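Local coordinates for carbohydrate kinase, pfkB family (Enterococcus faecalis, PDB 3KTN), which probably phosphorylates a sugar acid such as 2-keto-3-deoxygluconate, as a magnesium-binding member of the pfkB (ribokinase-like) carbohydrate kinases, at residues V11-T16 and D85-F90; G37-A42 and G315-T320; L53-P58 and S111-S116; S89-M94 and T104-H109; M132-G137 and C165-Y170. All coordinates share one frame; numbering follows the deposited sequence.

Contact 1 (V11-T16 and D85-F90); sequences VMLRFT and DHIGSF
Arg-14 lies along the ring of Phe-90, and each of its methylenes finds part of that ring. CB sits over one face, 4.1 Å from the centroid of the Phe-90 ring and displaced toward the rim, a CH-pi contact. CG, placed anti to the backbone N (chi1 172°), reaches CE1 of Phe-90 at 3.6 Å, and CD keeps to the same CZ side of the ring. The extended chain then leaves the phenyl group. NE donates to Thr-16 OG1 at 2.7 Å, close to the guanidinium plane, while NH1 and NH2 form salt bridges with Asp-316 and the magnesium-site residue Asp-274. Strands 12-16 and 88-90 run parallel, their axes 21° apart, in the small mixed sheet that forms the lid of ribokinase-like kinases. Gly-88 O accepts from Leu-13 N, Leu-13 O from Phe-90 N, and Phe-90 O from Phe-15 N, each at 2.9 Å. The selenium of Met-12 (selenomethionine) approaches Phe-90 CD2 at 3.9 Å, an oblique Met-aromatic contact. Beyond the ladder, one water bridges Val-11 O and Gly-88 N. The ring of Phe-15 stacks on Phe-15 of a second subunit.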
# COMPACT_ATOMS: atom_id res chain seq x y z
N VAL A 11 -21.55 8.63 15.16
CA VAL A 11 -20.23 8.47 14.55
C VAL A 11 -20.23 7.04 14.03
O VAL A 11 -20.60 6.11 14.75
CB VAL A 11 -19.08 8.57 15.57
CG1 VAL A 11 -17.78 8.10 14.92
CG2 VAL A 11 -18.93 10.00 16.06
N MSE A 12 -19.82 6.86 12.78
CA MSE A 12 -19.75 5.52 12.18
C MSE A 12 -18.39 5.26 11.55
O MSE A 12 -17.68 6.20 11.16
CB MSE A 12 -20.80 5.35 11.08
CG MSE A 12 -22.22 5.04 11.55
SE MSE A 12 -23.29 4.42 10.05
CE MSE A 12 -23.07 2.52 10.26
N LEU A 13 -18.04 3.99 11.45
CA LEU A 13 -16.79 3.58 10.82
C LEU A 13 -17.14 3.28 9.37
O LEU A 13 -18.11 2.58 9.10
CB LEU A 13 -16.27 2.28 11.44
CG LEU A 13 -15.43 2.21 12.71
CD1 LEU A 13 -15.84 3.28 13.68
CD2 LEU A 13 -15.57 0.82 13.31
N ARG A 14 -16.36 3.82 8.43
CA ARG A 14 -16.57 3.53 7.02
C ARG A 14 -15.34 2.78 6.53
O ARG A 14 -14.21 3.22 6.74
CB ARG A 14 -16.74 4.79 6.18
CG ARG A 14 -16.76 4.48 4.68
CD ARG A 14 -16.90 5.72 3.81
NE ARG A 14 -16.40 5.46 2.46
CZ ARG A 14 -16.55 6.29 1.43
NH1 ARG A 14 -17.20 7.44 1.59
NH2 ARG A 14 -16.06 5.98 0.24
N PHE A 15 -15.57 1.64 5.89
CA PHE A 15 -14.48 0.83 5.36
C PHE A 15 -14.56 0.89 3.84
O PHE A 15 -15.60 0.59 3.26
CB PHE A 15 -14.62 -0.62 5.83
CG PHE A 15 -14.46 -0.79 7.31
CD1 PHE A 15 -13.22 -0.62 7.92
CD2 PHE A 15 -15.56 -1.12 8.10
CE1 PHE A 15 -13.07 -0.79 9.30
CE2 PHE A 15 -15.42 -1.29 9.48
CZ PHE A 15 -14.17 -1.12 10.08
N THR A 16 -13.47 1.26 3.19
CA THR A 16 -13.47 1.37 1.74
C THR A 16 -12.24 0.74 1.13
O THR A 16 -11.11 1.03 1.55
CB THR A 16 -13.49 2.85 1.31
OG1 THR A 16 -14.49 3.55 2.05
CG2 THR A 16 -13.76 2.98 -0.21
N ASP A 85 -19.81 -0.31 23.86
CA ASP A 85 -18.59 -0.97 23.43
C ASP A 85 -18.46 -1.01 21.91
O ASP A 85 -17.36 -1.15 21.37
CB ASP A 85 -18.60 -2.42 23.93
CG ASP A 85 -18.79 -2.51 25.42
OD1 ASP A 85 -17.83 -2.18 26.16
OD2 ASP A 85 -19.89 -2.91 25.85
N HIS A 86 -19.59 -0.86 21.23
CA HIS A 86 -19.65 -0.95 19.79
C HIS A 86 -19.83 0.37 19.05
O HIS A 86 -20.35 1.35 19.58
CB HIS A 86 -20.82 -1.90 19.46
CG HIS A 86 -21.02 -2.16 18.00
ND1 HIS A 86 -20.22 -3.02 17.27
CD2 HIS A 86 -21.98 -1.73 17.14
CE1 HIS A 86 -20.68 -3.11 16.04
NE2 HIS A 86 -21.75 -2.34 15.93
N ILE A 87 -19.36 0.41 17.80
CA ILE A 87 -19.52 1.58 16.96
C ILE A 87 -20.16 1.09 15.66
O ILE A 87 -19.77 0.04 15.13
CB ILE A 87 -18.17 2.27 16.64
CG1 ILE A 87 -17.52 2.78 17.93
CG2 ILE A 87 -18.40 3.45 15.70
CD1 ILE A 87 -16.22 3.54 17.72
N GLY A 88 -21.15 1.82 15.16
CA GLY A 88 -21.81 1.42 13.93
C GLY A 88 -20.83 1.52 12.78
O GLY A 88 -19.84 2.25 12.86
N SER A 89 -21.07 0.79 11.69
CA SER A 89 -20.16 0.83 10.56
C SER A 89 -20.80 0.40 9.26
O SER A 89 -21.89 -0.18 9.25
CB SER A 89 -18.95 -0.07 10.82
OG SER A 89 -19.35 -1.44 10.80
N PHE A 90 -20.10 0.67 8.16
CA PHE A 90 -20.56 0.25 6.85
C PHE A 90 -19.37 0.15 5.89
O PHE A 90 -18.33 0.77 6.09
CB PHE A 90 -21.62 1.22 6.30
CG PHE A 90 -21.10 2.59 5.95
CD1 PHE A 90 -20.69 2.88 4.65
CD2 PHE A 90 -21.11 3.62 6.89
CE1 PHE A 90 -20.30 4.17 4.29
CE2 PHE A 90 -20.72 4.91 6.55
CZ PHE A 90 -20.32 5.18 5.24
O HOH W 1 -22.14 4.18 16.05

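Contact 2 (G37-A42 and G315-T320); sequences GVNLLA and GDIPLT
Helix 36-46 and the irregular segment 315-320 come within 4.8 Å between the CA atoms of Asn-39 and Ile-317, with no hydrogen bond across the interface. Ile-317 carries its apolar part by splitting its two branches. CG2 meets Ala-42 CB at 3.5 Å, one helical turn beyond Val-38, whereas CD1 faces Val-38 CG1 at 3.8 Å. The bend at chi2 (-68°) also brings CD1 to 3.1 Å from the carboxamide oxygen OD1 of Asn-39, and the two side chains cross at about a right angle. The pyrrolidine ring of Pro-318 presents CD to Asn-39 O at 3.5 Å and to CB of the same residue at 3.8 Å. In the fold, this joins the helix that follows strand 28-34 to the segment between helices 296-310 and 322-330, close to the magnesium-site residue Ile-276. The Asn-39 amide and the Asp-316 carboxylate have planes 48° apart, and it is CB of Asp-316 that lies 3.6 Å from both Asn-39 OD1 and Asn-39 ND2. Their polar ends have other partners: Asn-39 ND2 donates to Asp-280 on helix 278-291, and Asp-316 OD2 pairs with Arg-14. Val-34 of strand 28-34 touches the side chains of Asn-39, Asp-316 and Ile-317.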
# COMPACT_ATOMS: atom_id res chain seq x y z
N GLY A 37 -23.37 14.05 11.44
CA GLY A 37 -22.85 15.07 12.34
C GLY A 37 -21.36 15.33 12.18
O GLY A 37 -20.89 16.46 12.33
N VAL A 38 -20.60 14.28 11.88
CA VAL A 38 -19.16 14.42 11.69
C VAL A 38 -18.87 15.20 10.41
O VAL A 38 -18.10 16.16 10.42
CB VAL A 38 -18.46 13.04 11.63
CG1 VAL A 38 -16.95 13.20 11.50
CG2 VAL A 38 -18.81 12.25 12.89
N ASN A 39 -19.53 14.80 9.32
CA ASN A 39 -19.32 15.45 8.03
C ASN A 39 -19.68 16.92 8.11
O ASN A 39 -18.95 17.79 7.60
CB ASN A 39 -20.18 14.79 6.93
CG ASN A 39 -19.97 13.29 6.84
OD1 ASN A 39 -18.96 12.77 7.32
ND2 ASN A 39 -20.91 12.60 6.22
N LEU A 40 -20.83 17.20 8.72
CA LEU A 40 -21.30 18.56 8.86
C LEU A 40 -20.33 19.43 9.66
O LEU A 40 -19.85 20.45 9.17
CB LEU A 40 -22.67 18.58 9.54
CG LEU A 40 -23.29 19.97 9.71
CD1 LEU A 40 -23.51 20.59 8.34
CD2 LEU A 40 -24.61 19.88 10.48
N LEU A 41 -20.06 19.02 10.90
CA LEU A 41 -19.17 19.79 11.76
C LEU A 41 -17.75 19.90 11.21
O LEU A 41 -17.09 20.94 11.38
CB LEU A 41 -19.14 19.18 13.16
CG LEU A 41 -20.49 19.11 13.89
CD1 LEU A 41 -20.25 18.64 15.33
CD2 LEU A 41 -21.17 20.48 13.87
N ALA A 42 -17.27 18.85 10.55
CA ALA A 42 -15.92 18.85 9.99
C ALA A 42 -15.80 19.95 8.94
O ALA A 42 -14.84 20.71 8.94
CB ALA A 42 -15.60 17.49 9.35
N GLY A 315 -14.29 9.81 0.06
CA GLY A 315 -14.76 9.73 1.44
C GLY A 315 -15.89 10.69 1.75
O GLY A 315 -16.15 11.63 0.99
N ASP A 316 -16.56 10.46 2.88
CA ASP A 316 -17.70 11.26 3.33
C ASP A 316 -17.42 12.69 3.79
O ASP A 316 -18.25 13.58 3.61
CB ASP A 316 -18.41 10.58 4.51
CG ASP A 316 -18.89 9.19 4.20
OD1 ASP A 316 -20.07 8.91 4.51
OD2 ASP A 316 -18.11 8.38 3.66
N ILE A 317 -16.27 12.89 4.41
CA ILE A 317 -15.92 14.20 4.95
C ILE A 317 -15.62 15.26 3.91
O ILE A 317 -14.70 15.12 3.11
CB ILE A 317 -14.69 14.12 5.89
CG1 ILE A 317 -14.82 12.94 6.86
CG2 ILE A 317 -14.56 15.42 6.67
CD1 ILE A 317 -15.92 13.09 7.87
N PRO A 318 -16.41 16.35 3.90
CA PRO A 318 -16.22 17.45 2.95
C PRO A 318 -15.12 18.34 3.53
O PRO A 318 -15.38 19.15 4.43
CB PRO A 318 -17.58 18.17 2.95
CG PRO A 318 -18.53 17.17 3.58
CD PRO A 318 -17.68 16.50 4.62
N LEU A 319 -13.90 18.17 3.03
CA LEU A 319 -12.75 18.93 3.50
C LEU A 319 -12.48 20.12 2.58
O LEU A 319 -11.49 20.13 1.83
CB LEU A 319 -11.52 18.01 3.55
CG LEU A 319 -11.63 16.79 4.48
CD1 LEU A 319 -10.57 15.77 4.14
CD2 LEU A 319 -11.50 17.22 5.93
N THR A 320 -13.36 21.12 2.65
CA THR A 320 -13.23 22.32 1.83
C THR A 320 -13.11 23.57 2.69
O THR A 320 -13.47 23.56 3.87
CB THR A 320 -14.46 22.49 0.89
OG1 THR A 320 -15.67 22.49 1.66
CG2 THR A 320 -14.51 21.35 -0.12

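Contact 3 (L53-P58 and S111-S116); sequences LITKLP and SAFGIS
Thr-55 and Phe-113 each turn their contacting group to lie opposite the backbone N: OG1 of Thr-55 by a chi1 of -170°, the ring of Phe-113 by a chi1 of 177°. The two side chains cross at about a right angle, with Thr-55 OG1 3.3 Å from Phe-113 CD1 and oblique to the ring. That hydroxyl is hydrogen-bonded to Gly-9 O, which settles its polar need. Lys-56 kinks at chi2 (-65°); its CG packs on Ser-116 CB at 3.6 Å while the chain turns away, leaving NZ to bond to Asp-120 O and to make a cation-pi contact with Tyr-121. At the far end, the methyl of Ala-112 touches Pro-58 CD at 3.8 Å. The facing loop is braced internally. Ser-111 OG accepts from Gly-114 N at 3.0 Å, an ST motif, and Ser-116 OG, also hydrogen-bonded to Tyr-121 OH, donates to Phe-113 O at 2.8 Å from outside the carbonyl plane. No hydrogen bond crosses between 53-58 and 111-116, so van der Waals packing, partly on backbone atoms, joins them. Residues 113-116 form a type I beta turn, and their loop packs against the C-terminal end of strand 50-57 in the large mixed sheet of the Rossmann-like ribokinase fold.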
# COMPACT_ATOMS: atom_id res chain seq x y z
N LEU A 53 -19.25 18.05 18.74
CA LEU A 53 -20.18 16.96 18.52
C LEU A 53 -20.67 16.38 19.84
O LEU A 53 -19.87 16.09 20.73
CB LEU A 53 -19.51 15.85 17.70
CG LEU A 53 -20.37 14.62 17.39
CD1 LEU A 53 -21.55 15.04 16.51
CD2 LEU A 53 -19.53 13.57 16.67
N ILE A 54 -21.98 16.22 19.96
CA ILE A 54 -22.57 15.64 21.15
C ILE A 54 -22.95 14.21 20.78
O ILE A 54 -23.82 14.00 19.95
CB ILE A 54 -23.84 16.41 21.59
CG1 ILE A 54 -23.51 17.88 21.79
CG2 ILE A 54 -24.39 15.81 22.87
CD1 ILE A 54 -24.72 18.76 22.07
N THR A 55 -22.28 13.24 21.40
CA THR A 55 -22.54 11.84 21.11
C THR A 55 -21.79 11.00 22.12
O THR A 55 -21.22 11.53 23.08
CB THR A 55 -22.03 11.49 19.69
OG1 THR A 55 -22.49 10.18 19.30
CG2 THR A 55 -20.51 11.51 19.67
N LYS A 56 -21.78 9.69 21.92
CA LYS A 56 -21.05 8.78 22.80
C LYS A 56 -20.16 7.87 21.97
O LYS A 56 -20.49 7.54 20.82
CB LYS A 56 -22.01 7.88 23.61
CG LYS A 56 -22.99 8.61 24.52
CD LYS A 56 -22.30 9.36 25.65
CE LYS A 56 -23.33 10.01 26.58
NZ LYS A 56 -22.72 11.00 27.51
N LEU A 57 -19.04 7.47 22.56
CA LEU A 57 -18.11 6.54 21.92
C LEU A 57 -17.65 5.60 23.02
O LEU A 57 -17.49 6.01 24.17
CB LEU A 57 -16.91 7.28 21.31
CG LEU A 57 -17.19 7.98 19.97
CD1 LEU A 57 -15.94 8.71 19.49
CD2 LEU A 57 -17.63 6.96 18.95
N PRO A 58 -17.44 4.31 22.69
CA PRO A 58 -17.01 3.35 23.70
C PRO A 58 -15.65 3.71 24.28
O PRO A 58 -14.81 4.31 23.60
CB PRO A 58 -16.98 2.04 22.93
CG PRO A 58 -16.58 2.48 21.56
CD PRO A 58 -17.47 3.69 21.35
N SER A 111 -24.87 0.41 18.98
CA SER A 111 -23.71 1.28 19.18
C SER A 111 -23.79 2.09 20.47
O SER A 111 -24.84 2.17 21.11
CB SER A 111 -23.58 2.25 18.00
OG SER A 111 -24.66 3.17 17.97
N ALA A 112 -22.66 2.69 20.83
CA ALA A 112 -22.56 3.53 22.02
C ALA A 112 -23.60 4.65 21.95
O ALA A 112 -24.21 5.02 22.95
CB ALA A 112 -21.17 4.11 22.12
N PHE A 113 -23.79 5.21 20.76
CA PHE A 113 -24.75 6.29 20.58
C PHE A 113 -26.18 5.74 20.64
O PHE A 113 -27.06 6.36 21.24
CB PHE A 113 -24.54 6.98 19.24
CG PHE A 113 -25.54 8.06 18.94
CD1 PHE A 113 -25.60 9.20 19.73
CD2 PHE A 113 -26.38 7.95 17.84
CE1 PHE A 113 -26.50 10.24 19.42
CE2 PHE A 113 -27.28 8.98 17.53
CZ PHE A 113 -27.34 10.12 18.31
N GLY A 114 -26.40 4.59 20.03
CA GLY A 114 -27.71 3.98 20.01
C GLY A 114 -28.28 3.55 21.36
O GLY A 114 -29.50 3.47 21.51
N ILE A 115 -27.41 3.26 22.33
CA ILE A 115 -27.87 2.82 23.64
C ILE A 115 -27.86 3.93 24.69
O ILE A 115 -28.14 3.69 25.86
CB ILE A 115 -27.02 1.65 24.19
CG1 ILE A 115 -25.62 2.13 24.55
CG2 ILE A 115 -26.93 0.54 23.15
CD1 ILE A 115 -24.83 1.12 25.36
N SER A 116 -27.52 5.15 24.27
CA SER A 116 -27.48 6.26 25.21
C SER A 116 -28.81 7.00 25.20
O SER A 116 -29.49 7.09 24.18
CB SER A 116 -26.34 7.21 24.85
OG SER A 116 -26.55 7.78 23.57

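Contact 4 (S89-M94 and T104-H109); sequences SFFAEM and TYQNRH. With SO4 (sulfate ion), chain B.
Tyr-105 and Phe-90 set their rings obliquely, planes 49° apart and centroids 5.8 Å apart, and Tyr-105 CD1 rests on Phe-90 CB at 3.7 Å. Past that contact the phenol reaches a sulfate, probably from the crystallisation liquor; Arg-108 meets the same anion at the edge of its guanidinium plane, through NH2 to O3 of the sulfate at 2.6 Å. Arg-171 also bonds to it. Phe-91 points to the other face of the sheet, and Gln-106 CG comes up at the edge of its ring, 4.0 Å from CE2. Phe-90, Phe-91, Thr-104 and Tyr-105 belong to the antiparallel hairpin of strands 88-93 and 101-105, where Phe-91 and Thr-104 form a hydrogen-bonded pair and Phe-90 and Tyr-105 a non-hydrogen-bonded one. Just past the end of strand 101-105, Gln-106 N continues the ladder to Ser-89 O at 2.9 Å. With its chain bent at chi2 (-90°), Gln-106 shares a water with Ser-89 OG, and its NE2 also bonds to Ile-87 O of a second subunit.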
# COMPACT_ATOMS: atom_id res chain seq x y z
N SER A 89 -21.07 0.79 11.69
CA SER A 89 -20.16 0.83 10.56
C SER A 89 -20.80 0.40 9.26
O SER A 89 -21.89 -0.18 9.25
CB SER A 89 -18.95 -0.07 10.82
OG SER A 89 -19.35 -1.44 10.80
N PHE A 90 -20.10 0.67 8.16
CA PHE A 90 -20.56 0.25 6.85
C PHE A 90 -19.37 0.15 5.89
O PHE A 90 -18.33 0.77 6.09
CB PHE A 90 -21.62 1.22 6.30
CG PHE A 90 -21.10 2.59 5.95
CD1 PHE A 90 -20.69 2.88 4.65
CD2 PHE A 90 -21.11 3.62 6.89
CE1 PHE A 90 -20.30 4.17 4.29
CE2 PHE A 90 -20.72 4.91 6.55
CZ PHE A 90 -20.32 5.18 5.24
N PHE A 91 -19.54 -0.67 4.86
CA PHE A 91 -18.53 -0.86 3.85
C PHE A 91 -19.01 -0.10 2.63
O PHE A 91 -20.21 -0.05 2.35
CB PHE A 91 -18.39 -2.34 3.52
CG PHE A 91 -17.74 -3.14 4.61
CD1 PHE A 91 -16.38 -3.45 4.55
CD2 PHE A 91 -18.47 -3.53 5.73
CE1 PHE A 91 -15.75 -4.13 5.60
CE2 PHE A 91 -17.85 -4.21 6.78
CZ PHE A 91 -16.49 -4.51 6.71
N ALA A 92 -18.07 0.52 1.91
CA ALA A 92 -18.43 1.26 0.71
C ALA A 92 -17.51 0.84 -0.43
O ALA A 92 -16.31 1.12 -0.41
CB ALA A 92 -18.32 2.75 0.97
N GLU A 93 -18.07 0.14 -1.41
CA GLU A 93 -17.30 -0.32 -2.57
C GLU A 93 -17.61 0.69 -3.67
O GLU A 93 -18.73 0.74 -4.17
CB GLU A 93 -17.75 -1.72 -2.98
CG GLU A 93 -17.40 -2.80 -1.96
CD GLU A 93 -18.11 -4.12 -2.24
OE1 GLU A 93 -19.24 -4.29 -1.75
OE2 GLU A 93 -17.54 -4.98 -2.96
N MSE A 94 -16.61 1.49 -4.03
CA MSE A 94 -16.80 2.54 -5.03
C MSE A 94 -17.11 2.05 -6.44
O MSE A 94 -16.39 1.21 -6.99
CB MSE A 94 -15.57 3.46 -5.06
CG MSE A 94 -15.19 4.01 -3.69
SE MSE A 94 -16.70 4.83 -2.74
CE MSE A 94 -17.40 3.32 -1.88
N THR A 104 -22.80 -1.36 2.31
CA THR A 104 -23.31 -2.47 3.11
C THR A 104 -23.15 -2.13 4.59
O THR A 104 -22.02 -2.03 5.09
CB THR A 104 -22.54 -3.76 2.81
OG1 THR A 104 -22.56 -4.01 1.40
CG2 THR A 104 -23.18 -4.94 3.54
N TYR A 105 -24.27 -1.95 5.28
CA TYR A 105 -24.27 -1.60 6.71
C TYR A 105 -24.08 -2.80 7.62
O TYR A 105 -24.47 -3.92 7.30
CB TYR A 105 -25.60 -0.94 7.09
CG TYR A 105 -25.82 0.42 6.48
CD1 TYR A 105 -25.24 1.56 7.02
CD2 TYR A 105 -26.60 0.56 5.34
CE1 TYR A 105 -25.43 2.82 6.44
CE2 TYR A 105 -26.80 1.80 4.75
CZ TYR A 105 -26.21 2.92 5.30
OH TYR A 105 -26.39 4.14 4.69
N GLN A 106 -23.47 -2.54 8.77
CA GLN A 106 -23.27 -3.57 9.80
C GLN A 106 -24.19 -3.12 10.94
O GLN A 106 -24.94 -2.16 10.76
CB GLN A 106 -21.82 -3.60 10.25
CG GLN A 106 -20.90 -4.35 9.30
CD GLN A 106 -20.79 -5.83 9.64
OE1 GLN A 106 -21.67 -6.63 9.28
NE2 GLN A 106 -19.72 -6.20 10.35
N ASN A 107 -24.14 -3.78 12.09
CA ASN A 107 -25.00 -3.39 13.21
C ASN A 107 -24.82 -1.93 13.57
O ASN A 107 -23.71 -1.46 13.80
CB ASN A 107 -24.72 -4.25 14.45
CG ASN A 107 -25.62 -3.87 15.62
OD1 ASN A 107 -25.49 -2.78 16.19
ND2 ASN A 107 -26.55 -4.75 15.96
N ARG A 108 -25.94 -1.23 13.64
CA ARG A 108 -25.91 0.19 13.95
C ARG A 108 -26.62 0.54 15.26
O ARG A 108 -26.18 1.42 15.99
CB ARG A 108 -26.55 0.93 12.79
CG ARG A 108 -26.12 2.36 12.62
CD ARG A 108 -26.56 2.81 11.24
NE ARG A 108 -26.42 4.25 11.07
CZ ARG A 108 -26.83 4.90 9.99
NH1 ARG A 108 -27.42 4.24 9.00
NH2 ARG A 108 -26.66 6.21 9.91
N HIS A 109 -27.71 -0.16 15.58
CA HIS A 109 -28.47 0.15 16.79
C HIS A 109 -27.84 -0.23 18.12
O HIS A 109 -28.20 0.34 19.15
CB HIS A 109 -29.89 -0.42 16.69
CG HIS A 109 -29.94 -1.92 16.62
ND1 HIS A 109 -29.74 -2.72 17.72
CD2 HIS A 109 -30.20 -2.75 15.59
CE1 HIS A 109 -29.88 -3.99 17.37
NE2 HIS A 109 -30.16 -4.03 16.08
S SO4 B . -27.64 7.04 6.56
O1 SO4 B . -28.96 6.75 5.96
O2 SO4 B . -27.00 8.14 5.82
O3 SO4 B . -27.82 7.44 7.97
O4 SO4 B . -26.82 5.82 6.49
O HOH W 2 -17.90 -3.85 10.79
O HOH W 3 -20.59 -2.76 0.23

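Contact 5 (M132-G137 and C165-Y170); sequences MVHICG and CFDFNY
Two neighbouring parallel strands of the large mixed sheet, 132-135 and 163-167, meet here, and an aspartate at the end of the second strand ties down the chain that follows the first. The axes of segments 132-135 and 165-167 are 18° apart. Cys-165 sits between two backbone bonds: its N donates to Val-133 O at 2.9 Å, and its O accepts from Ile-135 N at 2.8 Å. Next to that ladder, the carboxylate of Asp-167 takes the N-H of Gly-137 on OD2 at 2.8 Å, with the donor lying well above the carboxylate plane. The same oxygen lies near the plane of the His-134 imidazole at its edge, 2.9 Å from CE1, and the ring and carboxylate planes differ by 23°. A chi1 of -179° carries the imidazole across the neighbouring strand, so that one face comes over Cys-165 O and CD2 reaches Cys-165 CB at 3.4 Å. On the same face of the sheet, selenium of Met-132 (selenomethionine) touches Cys-165 SG at 3.5 Å. On the other face, Phe-166 CD1 lies 3.2 Å from Ile-135 O, oblique to the ring, and Phe-166 CE1 touches Gly-137 CA at 3.5 Å; Tyr-187 meets that ring edge-to-face. Ile-135 packs on Ala-150 and Ala-154 of helix 144-159. That helix and helix 138-142 connect these adjacent parallel strands, a beta-alpha-beta crossover of the Rossmann-like core found in ribokinase-like kinases.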
# COMPACT_ATOMS: atom_id res chain seq x y z
N MSE A 132 -26.13 27.54 18.06
CA MSE A 132 -26.92 26.73 17.14
C MSE A 132 -26.64 25.25 17.37
O MSE A 132 -25.52 24.87 17.71
CB MSE A 132 -26.55 27.11 15.70
CG MSE A 132 -27.36 26.41 14.62
SE MSE A 132 -26.81 26.99 12.84
CE MSE A 132 -27.78 28.64 12.73
N VAL A 133 -27.66 24.43 17.20
CA VAL A 133 -27.50 22.99 17.38
C VAL A 133 -28.21 22.24 16.26
O VAL A 133 -29.38 22.50 15.96
CB VAL A 133 -28.06 22.52 18.75
CG1 VAL A 133 -29.53 22.90 18.88
CG2 VAL A 133 -27.90 21.02 18.88
N HIS A 134 -27.48 21.33 15.62
CA HIS A 134 -28.04 20.54 14.54
C HIS A 134 -28.35 19.14 15.05
O HIS A 134 -27.47 18.45 15.57
CB HIS A 134 -27.06 20.46 13.37
CG HIS A 134 -27.58 19.67 12.21
ND1 HIS A 134 -27.66 18.30 12.22
CD2 HIS A 134 -28.11 20.07 11.03
CE1 HIS A 134 -28.22 17.88 11.10
NE2 HIS A 134 -28.50 18.94 10.36
N ILE A 135 -29.60 18.73 14.89
CA ILE A 135 -30.04 17.42 15.33
C ILE A 135 -30.12 16.53 14.10
O ILE A 135 -30.95 16.76 13.21
CB ILE A 135 -31.42 17.52 16.03
CG1 ILE A 135 -31.29 18.41 17.27
CG2 ILE A 135 -31.92 16.14 16.41
CD1 ILE A 135 -32.58 18.61 18.05
N CYS A 136 -29.25 15.53 14.04
CA CYS A 136 -29.19 14.63 12.90
C CYS A 136 -30.43 13.75 12.81
O CYS A 136 -30.78 13.05 13.75
CB CYS A 136 -27.94 13.75 12.98
SG CYS A 136 -26.39 14.69 13.10
N GLY A 137 -31.08 13.80 11.65
CA GLY A 137 -32.27 13.01 11.43
C GLY A 137 -32.14 11.56 11.84
O GLY A 137 -33.14 10.93 12.20
N CYS A 165 -31.30 23.18 13.86
CA CYS A 165 -31.20 22.68 12.49
C CYS A 165 -31.51 21.20 12.49
O CYS A 165 -31.21 20.49 13.44
CB CYS A 165 -29.79 22.92 11.95
SG CYS A 165 -29.25 24.62 12.15
N PHE A 166 -32.11 20.73 11.40
CA PHE A 166 -32.51 19.34 11.30
C PHE A 166 -32.45 18.85 9.86
O PHE A 166 -32.80 19.59 8.93
CB PHE A 166 -33.93 19.19 11.84
CG PHE A 166 -34.50 17.81 11.69
CD1 PHE A 166 -34.05 16.77 12.49
CD2 PHE A 166 -35.52 17.56 10.77
CE1 PHE A 166 -34.59 15.49 12.37
CE2 PHE A 166 -36.07 16.29 10.64
CZ PHE A 166 -35.61 15.26 11.44
N ASP A 167 -32.03 17.61 9.67
CA ASP A 167 -31.95 17.04 8.33
C ASP A 167 -32.83 15.81 8.22
O ASP A 167 -32.82 14.94 9.09
CB ASP A 167 -30.50 16.67 7.98
CG ASP A 167 -29.98 15.49 8.81
OD1 ASP A 167 -29.80 14.40 8.24
OD2 ASP A 167 -29.77 15.66 10.02
N PHE A 168 -33.60 15.75 7.14
CA PHE A 168 -34.45 14.60 6.88
C PHE A 168 -33.47 13.49 6.48
O PHE A 168 -32.61 13.70 5.63
CB PHE A 168 -35.39 14.88 5.70
CG PHE A 168 -36.64 15.65 6.06
CD1 PHE A 168 -37.84 14.98 6.26
CD2 PHE A 168 -36.61 17.03 6.17
CE1 PHE A 168 -39.01 15.69 6.58
CE2 PHE A 168 -37.77 17.75 6.49
CZ PHE A 168 -38.97 17.07 6.69
N ASN A 169 -33.59 12.32 7.10
CA ASN A 169 -32.70 11.22 6.75
C ASN A 169 -33.58 10.06 6.33
O ASN A 169 -33.39 8.93 6.77
CB ASN A 169 -31.84 10.81 7.95
CG ASN A 169 -30.63 9.99 7.54
OD1 ASN A 169 -30.24 9.04 8.22
ND2 ASN A 169 -30.02 10.36 6.41
N TYR A 170 -34.56 10.35 5.48
CA TYR A 170 -35.50 9.35 4.99
C TYR A 170 -35.05 8.73 3.68
O TYR A 170 -34.91 9.42 2.67
CB TYR A 170 -36.88 9.98 4.81
CG TYR A 170 -37.85 9.10 4.04
CD1 TYR A 170 -38.23 7.85 4.52
CD2 TYR A 170 -38.39 9.53 2.82
CE1 TYR A 170 -39.13 7.05 3.81
CE2 TYR A 170 -39.29 8.74 2.11
CZ TYR A 170 -39.65 7.50 2.61
OH TYR A 170 -40.53 6.71 1.90

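In the fold
Contacts 1 and 4, with centres 7 Å apart, share Ser-89 and Phe-90 on strand 88-93 and belong to the four-stranded sheet, where both also touch a second subunit. Contacts 3 and 5 both reach the large mixed sheet, contact 3 through strand 50-57 alone; their centres are 16 Å apart and they do not touch. Contact 2 spans the longest separation in sequence, with contacts 3, 4 and 5 falling between its two segments; contact 1 interlocks with contacts 2 and 3 along the chain. Arg-14 NH1 to Asp-316 OD2, 2.5 Å, fastens contact 1 to contact 2, and Phe-90 also touches Asp-316. The small sheet is thus coupled to the core beside the magnesium site.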